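Local coordinates for uncharacterized protein (Bordetella bronchiseptica, PDB 4XG0) that is probably a kinase of the DUF1537 family, thought to phosphorylate acid sugars in catabolic pathways, at residues W130-A141 with Q232-L242; G25-D33 with L99-K110. All coordinates share one frame; numbering follows the deposited sequence.

Contact 1 of 2, residues W130-A141 with Q232-L242; sequences WGEDAIAVVCPA and QRAVPVGSGGL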
loop_
_atom_site.group_PDB
_atom_site.type_symbol
_atom_site.label_atom_id
_atom_site.label_comp_id
_atom_site.label_asym_id
_atom_site.label_seq_id
_atom_site.Cartn_x
_atom_site.Cartn_y
_atom_site.Cartn_z
ATOM N N TRP A 130 -17.647 10.851 10.831
ATOM C CA TRP A 130 -17.391 9.953 9.700
ATOM C C TRP A 130 -18.534 8.954 9.547
ATOM O O TRP A 130 -19.030 8.739 8.446
ATOM C CB TRP A 130 -16.046 9.233 9.855
ATOM C CG TRP A 130 -15.689 8.336 8.694
ATOM C CD1 TRP A 130 -15.635 6.975 8.696
ATOM C CD2 TRP A 130 -15.344 8.748 7.354
ATOM N NE1 TRP A 130 -15.273 6.509 7.439
ATOM C CE2 TRP A 130 -15.095 7.581 6.607
ATOM C CE3 TRP A 130 -15.228 9.993 6.719
ATOM C CZ2 TRP A 130 -14.707 7.622 5.258
ATOM C CZ3 TRP A 130 -14.859 10.033 5.389
ATOM C CH2 TRP A 130 -14.619 8.855 4.668
ATOM N N GLY A 131 -18.981 8.361 10.646
ATOM C CA GLY A 131 -20.140 7.482 10.568
ATOM C C GLY A 131 -20.483 6.827 11.888
ATOM O O GLY A 131 -19.650 6.752 12.790
ATOM N N GLU A 132 -21.710 6.334 11.998
ATOM C CA GLU A 132 -22.152 5.720 13.238
ATOM C C GLU A 132 -21.407 4.413 13.474
ATOM O O GLU A 132 -21.003 4.112 14.596
ATOM C CB GLU A 132 -23.666 5.502 13.217
ATOM C CG GLU A 132 -24.449 6.805 13.293
ATOM C CD GLU A 132 -25.919 6.608 13.632
ATOM O OE1 GLU A 132 -26.335 5.459 13.896
ATOM O OE2 GLU A 132 -26.661 7.614 13.637
ATOM N N ASP A 133 -21.200 3.653 12.406
ATOM C CA ASP A 133 -20.459 2.401 12.490
ATOM C C ASP A 133 -18.945 2.607 12.367
ATOM O O ASP A 133 -18.222 1.645 12.176
ATOM C CB ASP A 133 -20.913 1.442 11.381
ATOM C CG ASP A 133 -20.496 1.914 9.980
ATOM O OD1 ASP A 133 -20.119 3.100 9.823
ATOM O OD2 ASP A 133 -20.554 1.096 9.033
ATOM N N ALA A 134 -18.467 3.840 12.475
ATOM C CA ALA A 134 -17.034 4.084 12.267
ATOM C C ALA A 134 -16.213 3.491 13.410
ATOM O O ALA A 134 -16.664 3.428 14.574
ATOM C CB ALA A 134 -16.746 5.571 12.092
ATOM N N ILE A 135 -15.037 2.986 13.075
ATOM C CA ILE A 135 -14.108 2.489 14.102
ATOM C C ILE A 135 -12.865 3.355 14.013
ATOM O O ILE A 135 -12.284 3.515 12.925
ATOM C CB ILE A 135 -13.712 1.014 13.866
ATOM C CG1 ILE A 135 -14.949 0.116 13.851
ATOM C CG2 ILE A 135 -12.686 0.553 14.907
ATOM C CD1 ILE A 135 -14.653 -1.332 13.557
ATOM N N ALA A 136 -12.437 3.930 15.132
ATOM C CA ALA A 136 -11.178 4.675 15.134
ATOM C C ALA A 136 -10.133 3.661 15.514
ATOM O O ALA A 136 -10.200 3.095 16.610
ATOM C CB ALA A 136 -11.208 5.830 16.152
ATOM N N VAL A 137 -9.182 3.437 14.614
ATOM C CA VAL A 137 -8.135 2.446 14.795
ATOM C C VAL A 137 -6.856 3.211 15.051
ATOM O O VAL A 137 -6.240 3.765 14.136
ATOM C CB VAL A 137 -8.015 1.546 13.569
ATOM C CG1 VAL A 137 -6.984 0.429 13.845
ATOM C CG2 VAL A 137 -9.405 0.987 13.194
ATOM N N VAL A 138 -6.460 3.236 16.308
ATOM C CA VAL A 138 -5.482 4.201 16.768
ATOM C C VAL A 138 -4.126 3.547 16.957
ATOM O O VAL A 138 -3.954 2.613 17.772
ATOM C CB VAL A 138 -5.924 4.815 18.099
ATOM C CG1 VAL A 138 -4.942 5.845 18.538
ATOM C CG2 VAL A 138 -7.296 5.454 17.954
ATOM N N CYS A 139 -3.148 4.040 16.213
ATOM C CA CYS A 139 -1.782 3.549 16.353
ATOM C C CYS A 139 -0.773 4.612 15.874
ATOM O O CYS A 139 -0.409 4.674 14.693
ATOM C CB CYS A 139 -1.600 2.280 15.543
ATOM S SG CYS A 139 0.118 1.675 15.562
ATOM N N PRO A 140 -0.270 5.420 16.803
ATOM C CA PRO A 140 0.574 6.536 16.357
ATOM C C PRO A 140 2.056 6.154 16.177
ATOM O O PRO A 140 2.938 7.023 16.077
ATOM C CB PRO A 140 0.395 7.575 17.475
ATOM C CG PRO A 140 -0.855 7.177 18.176
ATOM C CD PRO A 140 -0.811 5.681 18.139
ATOM N N ALA A 141 2.346 4.874 16.187
ATOM C CA ALA A 141 3.742 4.419 16.013
ATOM C C ALA A 141 4.408 4.990 14.783
ATOM O O ALA A 141 3.778 5.149 13.724
ATOM C CB ALA A 141 3.806 2.915 15.933
ATOM N N GLN A 232 -14.442 1.069 4.332
ATOM C CA GLN A 232 -14.806 2.463 4.559
ATOM C C GLN A 232 -14.972 2.827 6.038
ATOM O O GLN A 232 -14.611 3.926 6.455
ATOM C CB GLN A 232 -16.101 2.803 3.800
ATOM C CG GLN A 232 -16.605 4.193 4.121
ATOM C CD GLN A 232 -17.683 4.677 3.181
ATOM O OE1 GLN A 232 -18.048 3.997 2.219
ATOM N NE2 GLN A 232 -18.186 5.876 3.445
ATOM N N ARG A 233 -15.493 1.897 6.830
ATOM C CA ARG A 233 -15.794 2.173 8.235
ATOM C C ARG A 233 -14.542 2.376 9.088
ATOM O O ARG A 233 -14.619 2.970 10.167
ATOM C CB ARG A 233 -16.656 1.046 8.828
ATOM C CG ARG A 233 -15.910 -0.257 9.076
ATOM C CD ARG A 233 -16.814 -1.395 9.587
ATOM N NE ARG A 233 -17.483 -1.087 10.850
ATOM C CZ ARG A 233 -17.709 -1.967 11.830
ATOM N NH1 ARG A 233 -17.317 -3.229 11.717
ATOM N NH2 ARG A 233 -18.328 -1.583 12.937
ATOM N N ALA A 234 -13.402 1.879 8.618
ATOM C CA ALA A 234 -12.180 1.909 9.423
ATOM C C ALA A 234 -11.437 3.217 9.265
ATOM O O ALA A 234 -10.882 3.496 8.195
ATOM C CB ALA A 234 -11.280 0.771 9.050
ATOM N N VAL A 235 -11.368 3.975 10.356
ATOM C CA VAL A 235 -10.714 5.268 10.369
ATOM C C VAL A 235 -9.353 5.192 11.066
ATOM O O VAL A 235 -9.265 5.315 12.299
ATOM C CB VAL A 235 -11.547 6.331 11.110
ATOM C CG1 VAL A 235 -10.799 7.656 11.100
ATOM C CG2 VAL A 235 -12.961 6.501 10.492
ATOM N N PRO A 236 -8.289 4.970 10.299
ATOM C CA PRO A 236 -6.987 4.994 10.956
ATOM C C PRO A 236 -6.642 6.356 11.541
ATOM O O PRO A 236 -6.880 7.404 10.948
ATOM C CB PRO A 236 -6.025 4.626 9.846
ATOM C CG PRO A 236 -6.740 4.932 8.588
ATOM C CD PRO A 236 -8.172 4.723 8.847
ATOM N N VAL A 237 -6.048 6.301 12.723
ATOM C CA VAL A 237 -5.548 7.473 13.429
ATOM C C VAL A 237 -4.104 7.185 13.730
ATOM O O VAL A 237 -3.786 6.307 14.553
ATOM C CB VAL A 237 -6.269 7.702 14.739
ATOM C CG1 VAL A 237 -5.732 8.964 15.450
ATOM C CG2 VAL A 237 -7.782 7.771 14.540
ATOM N N GLY A 238 -3.209 7.892 13.057
ATOM C CA GLY A 238 -1.805 7.556 13.163
ATOM C C GLY A 238 -0.912 8.731 12.865
ATOM O O GLY A 238 -1.383 9.822 12.555
ATOM N N SER A 239 0.379 8.514 12.992
ATOM C CA SER A 239 1.333 9.538 12.651
ATOM C C SER A 239 1.838 9.264 11.259
ATOM O O SER A 239 1.202 8.562 10.446
ATOM C CB SER A 239 2.498 9.508 13.618
ATOM O OG SER A 239 3.214 8.288 13.486
ATOM N N GLY A 240 3.058 9.696 11.005
ATOM C CA GLY A 240 3.658 9.382 9.717
ATOM C C GLY A 240 3.934 7.910 9.479
ATOM O O GLY A 240 4.097 7.485 8.339
ATOM N N GLY A 241 3.913 7.106 10.534
ATOM C CA GLY A 241 4.237 5.707 10.374
ATOM C C GLY A 241 3.222 4.962 9.554
ATOM O O GLY A 241 3.556 4.062 8.836
ATOM N N LEU A 242 1.961 5.385 9.657
ATOM C CA LEU A 242 0.865 4.698 8.986
ATOM C C LEU A 242 0.624 5.209 7.560
ATOM O O LEU A 242 -0.065 4.566 6.766
ATOM C CB LEU A 242 -0.409 4.842 9.778
ATOM C CG LEU A 242 -0.798 3.539 10.463
ATOM C CD1 LEU A 242 -1.961 3.784 11.383
ATOM C CD2 LEU A 242 -1.142 2.413 9.546
HETATM O O HOH W 1 1.261 5.798 12.880
#
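Trp130 turns its indole toward Gln232 and Val235 with CG trans to the backbone N (chi1 -177°), and Arg233 sets CG between its own N and carbonyl carbon (chi1 73°), then bends at chi3 to lay its guanidinium beside Asp133 and Ile135. The indole NE1 donates to Gln232 O at 2.8 Å, with the oxygen in the ring plane. Val235 CG2 meets the same ring near CD1. The Arg233 guanidinium takes Asp133 O at its edge. NE gives the better bond, 3.1 Å to Asp133 O, and NH2 adds a weak one. Ile135 CD1 sits over the centre of one guanidinium face, 3.6 Å from Arg233 CZ. Strands 135-139 and 234-238 then run parallel. The amides of Ile135, Val235, Val137, Val237 and Cys139 bond across in turn. Val138 and Val237 lie side by side on the face that also carries Ala136 and Val235, the face covered in part by helix 119-130. Past the strands, Ser239 OG donates to Pro140 O at 2.9 Å and accepts from Gly241 N, an N-cap bond. Water 1 donates to Cys139 O and Ala141 O and accepts from Ser239 N. These bonds fix Ser239 at the start of helix 240-252. Its side chain lies about 4 Å (nearest atoms) from a bound citrate, probably from the crystallisation liquor, which is consistent with a pocket at this end of the strand pair.

Contact 2 of 2, residues G25-D33 with L99-K110; sequences GPYIGIVAD and LRAAGVQRLYKK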
loop_
_atom_site.group_PDB
_atom_site.type_symbol
_atom_site.label_atom_id
_atom_site.label_comp_id
_atom_site.label_asym_id
_atom_site.label_seq_id
_atom_site.Cartn_x
_atom_site.Cartn_y
_atom_site.Cartn_z
ATOM N N GLY A 25 -12.618 11.712 -8.761
ATOM C CA GLY A 25 -12.962 12.604 -7.669
ATOM C C GLY A 25 -12.323 12.138 -6.369
ATOM O O GLY A 25 -11.716 11.062 -6.321
ATOM N N PRO A 26 -12.432 12.948 -5.314
ATOM C CA PRO A 26 -11.705 12.652 -4.071
ATOM C C PRO A 26 -12.115 11.320 -3.457
ATOM O O PRO A 26 -13.303 11.046 -3.248
ATOM C CB PRO A 26 -12.121 13.820 -3.172
ATOM C CG PRO A 26 -12.270 14.900 -4.098
ATOM C CD PRO A 26 -12.990 14.302 -5.270
ATOM N N TYR A 27 -11.123 10.492 -3.198
ATOM C CA TYR A 27 -11.344 9.175 -2.624
ATOM C C TYR A 27 -10.867 9.091 -1.173
ATOM O O TYR A 27 -11.523 8.463 -0.337
ATOM C CB TYR A 27 -10.620 8.150 -3.483
ATOM C CG TYR A 27 -10.723 6.726 -2.985
ATOM C CD1 TYR A 27 -11.966 6.090 -2.911
ATOM C CD2 TYR A 27 -9.608 6.022 -2.629
ATOM C CE1 TYR A 27 -12.069 4.791 -2.499
ATOM C CE2 TYR A 27 -9.699 4.707 -2.173
ATOM C CZ TYR A 27 -10.947 4.104 -2.121
ATOM O OH TYR A 27 -11.030 2.800 -1.697
ATOM N N ILE A 28 -9.728 9.718 -0.876
ATOM C CA ILE A 28 -9.127 9.665 0.462
ATOM C C ILE A 28 -9.009 11.053 1.002
ATOM O O ILE A 28 -8.602 11.962 0.303
ATOM C CB ILE A 28 -7.723 9.073 0.398
ATOM C CG1 ILE A 28 -7.781 7.595 0.031
ATOM C CG2 ILE A 28 -6.998 9.278 1.726
ATOM C CD1 ILE A 28 -6.543 7.100 -0.672
ATOM N N GLY A 29 -9.411 11.240 2.246
ATOM C CA GLY A 29 -9.192 12.490 2.941
ATOM C C GLY A 29 -8.186 12.288 4.070
ATOM O O GLY A 29 -8.277 11.313 4.811
ATOM N N ILE A 30 -7.233 13.206 4.188
ATOM C CA ILE A 30 -6.249 13.224 5.267
ATOM C C ILE A 30 -6.471 14.482 6.135
ATOM O O ILE A 30 -6.336 15.606 5.666
ATOM C CB ILE A 30 -4.805 13.271 4.733
ATOM C CG1 ILE A 30 -4.474 12.036 3.913
ATOM C CG2 ILE A 30 -3.836 13.383 5.917
ATOM C CD1 ILE A 30 -3.227 12.278 3.073
ATOM N N VAL A 31 -6.861 14.293 7.400
ATOM C CA VAL A 31 -6.980 15.392 8.360
ATOM C C VAL A 31 -5.794 15.376 9.348
ATOM O O VAL A 31 -5.693 14.466 10.172
ATOM C CB VAL A 31 -8.282 15.249 9.179
ATOM C CG1 VAL A 31 -8.431 16.409 10.153
ATOM C CG2 VAL A 31 -9.479 15.174 8.271
ATOM N N ALA A 32 -4.898 16.359 9.248
ATOM C CA ALA A 32 -3.757 16.469 10.154
ATOM C C ALA A 32 -3.890 17.661 11.064
ATOM O O ALA A 32 -4.450 18.678 10.673
ATOM C CB ALA A 32 -2.474 16.583 9.363
ATOM N N ASP A 33 -3.354 17.558 12.279
ATOM C CA ASP A 33 -3.486 18.662 13.202
ATOM C C ASP A 33 -2.413 19.749 13.067
ATOM O O ASP A 33 -2.486 20.774 13.733
ATOM C CB ASP A 33 -3.607 18.148 14.651
ATOM C CG ASP A 33 -2.337 17.504 15.165
ATOM O OD1 ASP A 33 -1.538 16.991 14.355
ATOM O OD2 ASP A 33 -2.136 17.542 16.411
ATOM N N LEU A 99 -15.331 16.708 3.973
ATOM C CA LEU A 99 -14.698 15.644 3.181
ATOM C C LEU A 99 -15.723 14.563 2.825
ATOM O O LEU A 99 -15.772 14.090 1.703
ATOM C CB LEU A 99 -13.517 15.034 3.941
ATOM C CG LEU A 99 -12.355 15.999 4.144
ATOM C CD1 LEU A 99 -11.388 15.466 5.149
ATOM C CD2 LEU A 99 -11.601 16.229 2.785
ATOM N N ARG A 100 -16.560 14.179 3.780
ATOM C CA ARG A 100 -17.540 13.154 3.487
ATOM C C ARG A 100 -18.559 13.693 2.489
ATOM O O ARG A 100 -18.852 13.056 1.474
ATOM C CB ARG A 100 -18.222 12.668 4.768
ATOM C CG ARG A 100 -18.648 11.206 4.690
ATOM C CD ARG A 100 -19.497 10.797 5.866
ATOM N NE ARG A 100 -20.587 11.735 6.110
ATOM C CZ ARG A 100 -21.412 11.656 7.143
ATOM N NH1 ARG A 100 -21.260 10.668 8.023
ATOM N NH2 ARG A 100 -22.368 12.566 7.278
ATOM N N ALA A 101 -19.089 14.879 2.772
ATOM C CA ALA A 101 -19.993 15.535 1.845
ATOM C C ALA A 101 -19.409 15.507 0.444
ATOM O O ALA A 101 -20.156 15.369 -0.529
ATOM C CB ALA A 101 -20.240 16.956 2.267
ATOM N N ALA A 102 -18.084 15.627 0.342
ATOM C CA ALA A 102 -17.408 15.724 -0.958
ATOM C C ALA A 102 -17.156 14.379 -1.642
ATOM O O ALA A 102 -16.535 14.335 -2.690
ATOM C CB ALA A 102 -16.088 16.472 -0.823
ATOM N N GLY A 103 -17.634 13.290 -1.053
ATOM C CA GLY A 103 -17.513 11.991 -1.689
ATOM C C GLY A 103 -16.344 11.125 -1.238
ATOM O O GLY A 103 -16.197 10.012 -1.726
ATOM N N VAL A 104 -15.511 11.627 -0.325
ATOM C CA VAL A 104 -14.400 10.858 0.211
ATOM C C VAL A 104 -14.894 9.573 0.846
ATOM O O VAL A 104 -15.917 9.562 1.535
ATOM C CB VAL A 104 -13.605 11.678 1.240
ATOM C CG1 VAL A 104 -12.622 10.817 1.947
ATOM C CG2 VAL A 104 -12.892 12.824 0.547
ATOM N N GLN A 105 -14.200 8.478 0.566
ATOM C CA GLN A 105 -14.603 7.154 1.049
ATOM C C GLN A 105 -13.595 6.486 1.985
ATOM O O GLN A 105 -13.893 5.436 2.565
ATOM C CB GLN A 105 -14.830 6.214 -0.120
ATOM C CG GLN A 105 -15.885 6.672 -1.084
ATOM C CD GLN A 105 -15.945 5.768 -2.282
ATOM O OE1 GLN A 105 -16.223 4.571 -2.157
ATOM N NE2 GLN A 105 -15.644 6.316 -3.450
ATOM N N ARG A 106 -12.404 7.062 2.093
ATOM C CA ARG A 106 -11.459 6.638 3.125
ATOM C C ARG A 106 -10.964 7.867 3.878
ATOM O O ARG A 106 -10.655 8.886 3.271
ATOM C CB ARG A 106 -10.278 5.870 2.486
ATOM C CG ARG A 106 -10.732 4.569 1.810
ATOM C CD ARG A 106 -11.207 3.519 2.811
ATOM N NE ARG A 106 -11.433 2.210 2.198
ATOM C CZ ARG A 106 -12.513 1.860 1.501
ATOM N NH1 ARG A 106 -13.522 2.711 1.314
ATOM N NH2 ARG A 106 -12.602 0.632 1.002
ATOM N N LEU A 107 -10.883 7.759 5.196
ATOM C CA LEU A 107 -10.401 8.844 6.043
ATOM C C LEU A 107 -9.176 8.438 6.865
ATOM O O LEU A 107 -9.213 7.404 7.543
ATOM C CB LEU A 107 -11.476 9.242 7.045
ATOM C CG LEU A 107 -11.174 10.462 7.896
ATOM C CD1 LEU A 107 -11.182 11.671 7.016
ATOM C CD2 LEU A 107 -12.195 10.637 9.044
ATOM N N TYR A 108 -8.119 9.259 6.837
ATOM C CA TYR A 108 -6.934 9.042 7.668
ATOM C C TYR A 108 -6.759 10.276 8.542
ATOM O O TYR A 108 -6.680 11.403 8.043
ATOM C CB TYR A 108 -5.718 8.814 6.771
ATOM C CG TYR A 108 -4.301 8.881 7.335
ATOM C CD1 TYR A 108 -3.985 8.622 8.656
ATOM C CD2 TYR A 108 -3.255 9.193 6.466
ATOM C CE1 TYR A 108 -2.630 8.679 9.099
ATOM C CE2 TYR A 108 -1.962 9.257 6.894
ATOM C CZ TYR A 108 -1.655 8.998 8.210
ATOM O OH TYR A 108 -0.322 9.067 8.572
ATOM N N LYS A 109 -6.739 10.077 9.856
ATOM C CA LYS A 109 -6.466 11.178 10.759
ATOM C C LYS A 109 -5.008 11.137 11.214
ATOM O O LYS A 109 -4.560 10.162 11.823
ATOM C CB LYS A 109 -7.370 11.138 12.008
ATOM C CG LYS A 109 -7.236 12.366 12.836
ATOM C CD LYS A 109 -8.158 12.362 14.067
ATOM C CE LYS A 109 -8.267 13.758 14.733
ATOM N NZ LYS A 109 -7.027 14.190 15.441
ATOM N N LYS A 110 -4.264 12.185 10.875
ATOM C CA LYS A 110 -2.832 12.281 11.116
ATOM C C LYS A 110 -2.569 13.100 12.371
ATOM O O LYS A 110 -2.947 14.281 12.464
ATOM C CB LYS A 110 -2.097 12.895 9.901
ATOM C CG LYS A 110 -0.721 13.527 10.201
ATOM C CD LYS A 110 0.331 12.459 10.596
ATOM C CE LYS A 110 1.711 13.078 10.778
ATOM N NZ LYS A 110 1.785 13.952 11.950
HETATM O O HOH W 2 -15.356 12.297 -4.196
HETATM O O HOH W 3 0.203 16.336 12.230
#
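Arg106 runs alongside Tyr27, both side chains pointing the same way. Arg106 CB lies 3.9 Å from Ile28 CG1. Arg106 CG comes next, 4.0 Å from Tyr27 CZ. A bend at chi2 (-69°) folds the chain over, and CD leads on to Arg106 NE, which is 4.0 Å from Tyr27 OH. That hydroxyl sits over the centre of one guanidinium face, Arg106 CZ to Tyr27 OH 3.6 Å. At the tip Arg106 NH1 donates to Gln105 O, which lies in the guanidinium plane, and this holds the group's rotation. Arg106 NH2 lies under the same hydroxyl, 3.8 Å from Tyr27 OH. Gln105 brings NE2 to the edge of the Tyr27 ring near CD1, its amide almost at right angles to the ring. Tyr27 O accepts from both Gln105 N and Arg106 N.

The strands 28-32 and 106-110 pair in parallel within the eight-stranded sheet of the sugar-binding domain. Helix 85-101 leads into strand 106-110 through a Schellman motif at Gly103. On the face that carries Val31 and Leu107, Val31 CG2 packs on Leu99 CD1 at 3.7 Å. Val104 CG1 fits against Gly29, 3.3 Å from Gly29 N. On the other face Ile30 CG1 meets Tyr108 CD2, and Ala32 CB touches Lys110 CG at 3.6 Å. Tyr108 OH hydrogen-bonds to Ser239 O. Lys109 NZ makes a salt bridge to Glu122, and Asp33 OD2 makes one to Arg81. Lys110 NZ hydrogen-bonds to a citrate that probably came from the crystallisation liquor, and water 3 bridges Lys110 NZ and Asp33 OD1.

From the N terminus, strand 28-32 comes first. Contact 2 closes when strand 106-110 pairs with it, after a loop that carries helices 35-47, 59-64 and 85-101. The chain then enters helix 119-130 and strand 135-139. Contact 1 closes much later, when strand 234-238 returns beside 135-139. The two loops follow in series; they neither nest nor cross. In the parallel sheet, however, strand 234-238 inserts between 106-110 and 135-139, so the two contacts share one sheet. Backbone bonds of Lys109 with Pro236 and Gly238 probably join them. The carboxyl ends of strands 106-110 and 234-238 both lie near the bound citrate.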